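Local coordinates for protein argonaute (Aquifex aeolicus, PDB 1YVU) that uses short single-stranded DNA guides to bind complementary RNA targets and cleaves them at a fixed distance from the guide's 5' end, at residues N603-F607 and V625-T629; R39-F43 and E99-D103. One frame throughout, in Å; residues are numbered along the deposited sequence.

Both contacts are buried, lie away from the catalytic site, and share no helix or strand; they sit in different lobes, with centres about 28 Å apart. Contact 1, centred about 14 Å from the chain centre against about 26 Å for contact 2, brings a PIWI-domain segment ending in strand 606-607 against strand 624-627 of the PIWI box, with no hydrogen bond between them. In the N-terminal domain, contact 2 pairs the well-separated helices 32-46 and 94-107, and the long side chain of Arg39 reaches across to two acids. Apolar packing of a proline, a phenylalanine, an isoleucine and an alanine thus contrasts with a salt-bridge network backed by an aromatic ring.

Contact 1: N603-F607 and V625-T629; sequences NPRFF and VILAT
Ile626 meets Pro604 through two of its branches. Its CD1 lies 3.8 Å from Pro604 CG, the two side chains crossing at about a right angle, while Ile626 CG2 approaches the carbonyl of the same proline, 3.4 Å from Pro604 O. With CG1 anti to the carbonyl carbon (chi1 -65°) and CG2 anti to the backbone N, the isoleucine straddles the proline, CG1 and CD1 reaching the ring and CG2 its carbonyl. CG2 also lies 4.2 Å from Phe606 CE1, and the backbone Ile626 O sits at the edge of the phenyl ring, 3.7 Å from Phe606 CZ. No hydrogen bond joins the segments; strand 624-627, part of the PIWI box in the RNase H-fold PIWI domain, instead pairs with strands 616-619 and 641-645, and Leu7 of strand 6-7 touches Pro604, Phe606 and Ile626. At Leu627 the backbone C also lies at the edge of the Phe606 ring, near its plane, closest to CE1. The methyl Ala628 CB lies 3.8 Å from Phe606 CE1, and Ala628 N approaches the same ring carbon obliquely. Replacing Phe606 by an alanine would probably open a gap beside Ile626 CG2 and leave the methyl of Ala628 without its aromatic neighbour.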
loop_
_atom_site.group_PDB
_atom_site.type_symbol
_atom_site.label_atom_id
_atom_site.label_comp_id
_atom_site.label_asym_id
_atom_site.label_seq_id
_atom_site.Cartn_x
_atom_site.Cartn_y
_atom_site.Cartn_z
ATOM N N ASN A 603 -8.674 0.454 2.538
ATOM C CA ASN A 603 -9.635 -0.498 3.061
ATOM C C ASN A 603 -10.684 0.145 3.965
ATOM O O ASN A 603 -10.546 1.319 4.340
ATOM C CB ASN A 603 -8.856 -1.565 3.837
ATOM C CG ASN A 603 -7.944 -2.367 2.952
ATOM O OD1 ASN A 603 -8.316 -2.798 1.852
ATOM N ND2 ASN A 603 -6.725 -2.563 3.424
ATOM N N PRO A 604 -11.804 -0.567 4.230
ATOM C CA PRO A 604 -12.836 -0.011 5.110
ATOM C C PRO A 604 -12.303 -0.047 6.534
ATOM O O PRO A 604 -11.776 -1.073 6.975
ATOM C CB PRO A 604 -13.988 -0.983 4.929
ATOM C CG PRO A 604 -13.836 -1.432 3.537
ATOM C CD PRO A 604 -12.369 -1.692 3.457
ATOM N N ARG A 605 -12.377 1.101 7.205
ATOM C CA ARG A 605 -11.885 1.245 8.566
ATOM C C ARG A 605 -12.844 0.698 9.621
ATOM O O ARG A 605 -13.934 0.252 9.272
ATOM C CB ARG A 605 -11.492 2.706 8.823
ATOM C CG ARG A 605 -10.237 3.178 8.033
ATOM C CD ARG A 605 -9.524 4.373 8.705
ATOM N NE ARG A 605 -9.032 5.365 7.749
ATOM C CZ ARG A 605 -9.793 6.293 7.162
ATOM N NH1 ARG A 605 -11.089 6.365 7.448
ATOM N NH2 ARG A 605 -9.279 7.116 6.254
ATOM N N PHE A 606 -12.342 0.556 10.853
ATOM C CA PHE A 606 -13.123 0.087 12.006
ATOM C C PHE A 606 -13.228 1.254 12.985
ATOM O O PHE A 606 -12.210 1.873 13.361
ATOM C CB PHE A 606 -12.449 -1.058 12.746
ATOM C CG PHE A 606 -12.526 -2.390 12.041
ATOM C CD1 PHE A 606 -11.371 -2.967 11.502
ATOM C CD2 PHE A 606 -13.721 -3.136 11.993
ATOM C CE1 PHE A 606 -11.399 -4.266 10.928
ATOM C CE2 PHE A 606 -13.744 -4.454 11.410
ATOM C CZ PHE A 606 -12.585 -5.002 10.889
ATOM N N PHE A 607 -14.459 1.561 13.383
ATOM C CA PHE A 607 -14.727 2.648 14.310
ATOM C C PHE A 607 -15.394 2.026 15.525
ATOM O O PHE A 607 -16.416 1.352 15.398
ATOM C CB PHE A 607 -15.657 3.705 13.685
ATOM C CG PHE A 607 -15.224 4.186 12.313
ATOM C CD1 PHE A 607 -15.880 3.727 11.151
ATOM C CD2 PHE A 607 -14.154 5.091 12.171
ATOM C CE1 PHE A 607 -15.471 4.175 9.849
ATOM C CE2 PHE A 607 -13.726 5.550 10.880
ATOM C CZ PHE A 607 -14.379 5.098 9.722
ATOM N N VAL A 625 -11.904 -10.760 3.367
ATOM C CA VAL A 625 -12.183 -10.358 4.755
ATOM C C VAL A 625 -11.432 -9.081 5.091
ATOM O O VAL A 625 -10.220 -8.985 4.851
ATOM C CB VAL A 625 -11.646 -11.442 5.775
ATOM C CG1 VAL A 625 -11.735 -10.968 7.225
ATOM C CG2 VAL A 625 -12.371 -12.741 5.620
ATOM N N ILE A 626 -12.138 -8.149 5.734
ATOM C CA ILE A 626 -11.534 -6.895 6.192
ATOM C C ILE A 626 -11.159 -7.294 7.612
ATOM O O ILE A 626 -12.008 -7.682 8.404
ATOM C CB ILE A 626 -12.524 -5.763 6.139
ATOM C CG1 ILE A 626 -12.889 -5.533 4.677
ATOM C CG2 ILE A 626 -11.921 -4.491 6.718
ATOM C CD1 ILE A 626 -14.343 -5.116 4.485
ATOM N N LEU A 627 -9.867 -7.238 7.894
ATOM C CA LEU A 627 -9.339 -7.711 9.151
ATOM C C LEU A 627 -8.504 -6.732 9.954
ATOM O O LEU A 627 -7.608 -6.072 9.412
ATOM C CB LEU A 627 -8.483 -8.953 8.842
ATOM C CG LEU A 627 -7.909 -9.780 9.978
ATOM C CD1 LEU A 627 -9.082 -10.358 10.752
ATOM C CD2 LEU A 627 -6.948 -10.880 9.467
ATOM N N ALA A 628 -8.705 -6.752 11.269
ATOM C CA ALA A 628 -7.927 -5.921 12.162
ATOM C C ALA A 628 -6.746 -6.786 12.643
ATOM O O ALA A 628 -6.943 -7.744 13.419
ATOM C CB ALA A 628 -8.762 -5.504 13.294
ATOM N N THR A 629 -5.543 -6.438 12.174
ATOM C CA THR A 629 -4.314 -7.158 12.504
ATOM C C THR A 629 -3.542 -6.731 13.729
ATOM O O THR A 629 -2.572 -7.405 14.113
ATOM C CB THR A 629 -3.338 -7.061 11.382
ATOM O OG1 THR A 629 -3.365 -5.726 10.834
ATOM C CG2 THR A 629 -3.656 -8.089 10.337
#

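Contact 2: R39-F43 and E99-D103; sequences RWRVF and ELFRD
Asp103 OD2 is gripped by two residues at once, Arg39 and Thr50: Arg39 NH1 and NH2 reach it through weak, bent hydrogen bonds, and the backbone N of Thr50 supplies another. The straighter bond of the salt bridge goes to the second oxygen, Arg39 NH2 to Asp103 OD1 at 2.9 Å with an N-H...O angle of 168°. OD1 lies in the guanidinium plane, whereas the donor stands above the carboxylate plane, and the two flat groups are steeply turned against each other. The carboxylate itself lies almost flat over one face of the Phe43 ring, the planes 5° apart, with Asp103 CG over the ring centre. Asp103 CB adds a CH-pi contact at 3.8 Å from the centroid of the Phe43 ring. Arg39 starts with CG anti to its backbone N, then bends at chi2, which brings NE alongside Glu99, 3.5 Å from Glu99 CB. Its ion pair with Glu99 is long, Arg39 NE to Glu99 OE1 being 3.8 Å, and OE1 is also hydrogen-bonded by the backbone N of Arg52. The guanidinium of Arg39 would probably favour the ionised form of Asp103, and more weakly that of Glu99. The two helix segments of the N-terminal domain approach to 11.8 Å between axes at 41°, with strand 50-53 contacting Phe43 and Glu99, and strand 56-59 packing on Arg39.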
loop_
_atom_site.group_PDB
_atom_site.type_symbol
_atom_site.label_atom_id
_atom_site.label_comp_id
_atom_site.label_asym_id
_atom_site.label_seq_id
_atom_site.Cartn_x
_atom_site.Cartn_y
_atom_site.Cartn_z
ATOM N N ARG A 39 -16.181 3.078 -21.748
ATOM C CA ARG A 39 -17.324 3.215 -20.843
ATOM C C ARG A 39 -17.371 4.643 -20.272
ATOM O O ARG A 39 -18.457 5.219 -20.097
ATOM C CB ARG A 39 -17.230 2.130 -19.751
ATOM C CG ARG A 39 -18.086 2.311 -18.488
ATOM C CD ARG A 39 -17.150 2.472 -17.297
ATOM N NE ARG A 39 -17.737 3.066 -16.099
ATOM C CZ ARG A 39 -18.276 4.284 -16.010
ATOM N NH1 ARG A 39 -18.358 5.097 -17.053
ATOM N NH2 ARG A 39 -18.624 4.744 -14.820
ATOM N N TRP A 40 -16.184 5.228 -20.079
ATOM C CA TRP A 40 -16.054 6.580 -19.566
ATOM C C TRP A 40 -16.520 7.554 -20.646
ATOM O O TRP A 40 -17.308 8.473 -20.376
ATOM C CB TRP A 40 -14.594 6.844 -19.135
ATOM C CG TRP A 40 -14.279 8.281 -18.763
ATOM C CD1 TRP A 40 -13.497 9.151 -19.478
ATOM C CD2 TRP A 40 -14.815 9.039 -17.661
ATOM N NE1 TRP A 40 -13.529 10.404 -18.909
ATOM C CE2 TRP A 40 -14.328 10.368 -17.795
ATOM C CE3 TRP A 40 -15.670 8.735 -16.576
ATOM C CZ2 TRP A 40 -14.670 11.399 -16.876
ATOM C CZ3 TRP A 40 -16.010 9.768 -15.658
ATOM C CH2 TRP A 40 -15.507 11.081 -15.823
ATOM N N ARG A 41 -16.099 7.268 -21.878
ATOM C CA ARG A 41 -16.417 8.080 -23.047
ATOM C C ARG A 41 -17.853 7.960 -23.512
ATOM O O ARG A 41 -18.406 8.959 -24.004
ATOM C CB ARG A 41 -15.442 7.771 -24.166
ATOM C CG ARG A 41 -14.016 8.139 -23.790
ATOM C CD ARG A 41 -13.025 7.768 -24.887
ATOM N NE ARG A 41 -11.685 8.353 -24.729
ATOM C CZ ARG A 41 -11.403 9.659 -24.753
ATOM N NH1 ARG A 41 -12.362 10.579 -24.901
ATOM N NH2 ARG A 41 -10.135 10.046 -24.779
ATOM N N VAL A 42 -18.469 6.778 -23.278
ATOM C CA VAL A 42 -19.888 6.514 -23.628
ATOM C C VAL A 42 -20.703 7.409 -22.726
ATOM O O VAL A 42 -21.664 7.987 -23.151
ATOM C CB VAL A 42 -20.409 5.081 -23.336
ATOM C CG1 VAL A 42 -21.815 4.888 -23.957
ATOM C CG2 VAL A 42 -19.504 4.041 -23.868
ATOM N N PHE A 43 -20.277 7.532 -21.482
ATOM C CA PHE A 43 -20.929 8.391 -20.511
ATOM C C PHE A 43 -20.696 9.896 -20.867
ATOM O O PHE A 43 -21.599 10.712 -20.707
ATOM C CB PHE A 43 -20.430 7.968 -19.103
ATOM C CG PHE A 43 -20.618 9.000 -18.013
ATOM C CD1 PHE A 43 -21.902 9.515 -17.689
ATOM C CD2 PHE A 43 -19.487 9.488 -17.320
ATOM C CE1 PHE A 43 -22.056 10.510 -16.696
ATOM C CE2 PHE A 43 -19.621 10.485 -16.318
ATOM C CZ PHE A 43 -20.909 10.997 -16.010
ATOM N N GLU A 99 -19.861 1.547 -11.283
ATOM C CA GLU A 99 -19.751 2.262 -12.543
ATOM C C GLU A 99 -20.911 3.198 -12.706
ATOM O O GLU A 99 -20.699 4.414 -12.813
ATOM C CB GLU A 99 -19.695 1.315 -13.717
ATOM C CG GLU A 99 -18.469 0.472 -13.696
ATOM C CD GLU A 99 -18.296 -0.342 -14.945
ATOM O OE1 GLU A 99 -19.216 -0.375 -15.785
ATOM O OE2 GLU A 99 -17.209 -0.927 -15.124
ATOM N N LEU A 100 -22.120 2.660 -12.510
ATOM C CA LEU A 100 -23.342 3.457 -12.631
ATOM C C LEU A 100 -23.467 4.486 -11.478
ATOM O O LEU A 100 -23.614 5.676 -11.745
ATOM C CB LEU A 100 -24.572 2.541 -12.718
ATOM C CG LEU A 100 -25.827 3.251 -13.243
ATOM C CD1 LEU A 100 -25.821 3.168 -14.737
ATOM C CD2 LEU A 100 -27.133 2.669 -12.666
ATOM N N PHE A 101 -23.274 4.052 -10.228
ATOM C CA PHE A 101 -23.356 4.952 -9.069
ATOM C C PHE A 101 -22.455 6.189 -9.200
ATOM O O PHE A 101 -22.917 7.313 -8.995
ATOM C CB PHE A 101 -23.022 4.198 -7.767
ATOM C CG PHE A 101 -23.149 5.041 -6.490
ATOM C CD1 PHE A 101 -24.418 5.465 -6.007
ATOM C CD2 PHE A 101 -22.003 5.414 -5.764
ATOM C CE1 PHE A 101 -24.533 6.254 -4.807
ATOM C CE2 PHE A 101 -22.108 6.205 -4.565
ATOM C CZ PHE A 101 -23.376 6.622 -4.092
ATOM N N ARG A 102 -21.189 5.963 -9.567
ATOM C CA ARG A 102 -20.180 7.018 -9.717
ATOM C C ARG A 102 -20.569 8.123 -10.684
ATOM O O ARG A 102 -20.443 9.310 -10.390
ATOM C CB ARG A 102 -18.857 6.417 -10.168
ATOM C CG ARG A 102 -18.073 5.753 -9.067
ATOM C CD ARG A 102 -16.699 5.365 -9.572
ATOM N NE ARG A 102 -15.856 4.884 -8.475
ATOM C CZ ARG A 102 -14.787 4.099 -8.621
ATOM N NH1 ARG A 102 -14.404 3.692 -9.831
ATOM N NH2 ARG A 102 -14.120 3.685 -7.546
ATOM N N ASP A 103 -21.114 7.707 -11.814
ATOM C CA ASP A 103 -21.561 8.605 -12.866
ATOM C C ASP A 103 -22.751 9.432 -12.424
ATOM O O ASP A 103 -23.065 10.457 -13.018
ATOM C CB ASP A 103 -21.887 7.803 -14.129
ATOM C CG ASP A 103 -20.634 7.152 -14.780
ATOM O OD1 ASP A 103 -19.473 7.425 -14.353
ATOM O OD2 ASP A 103 -20.815 6.360 -15.739
#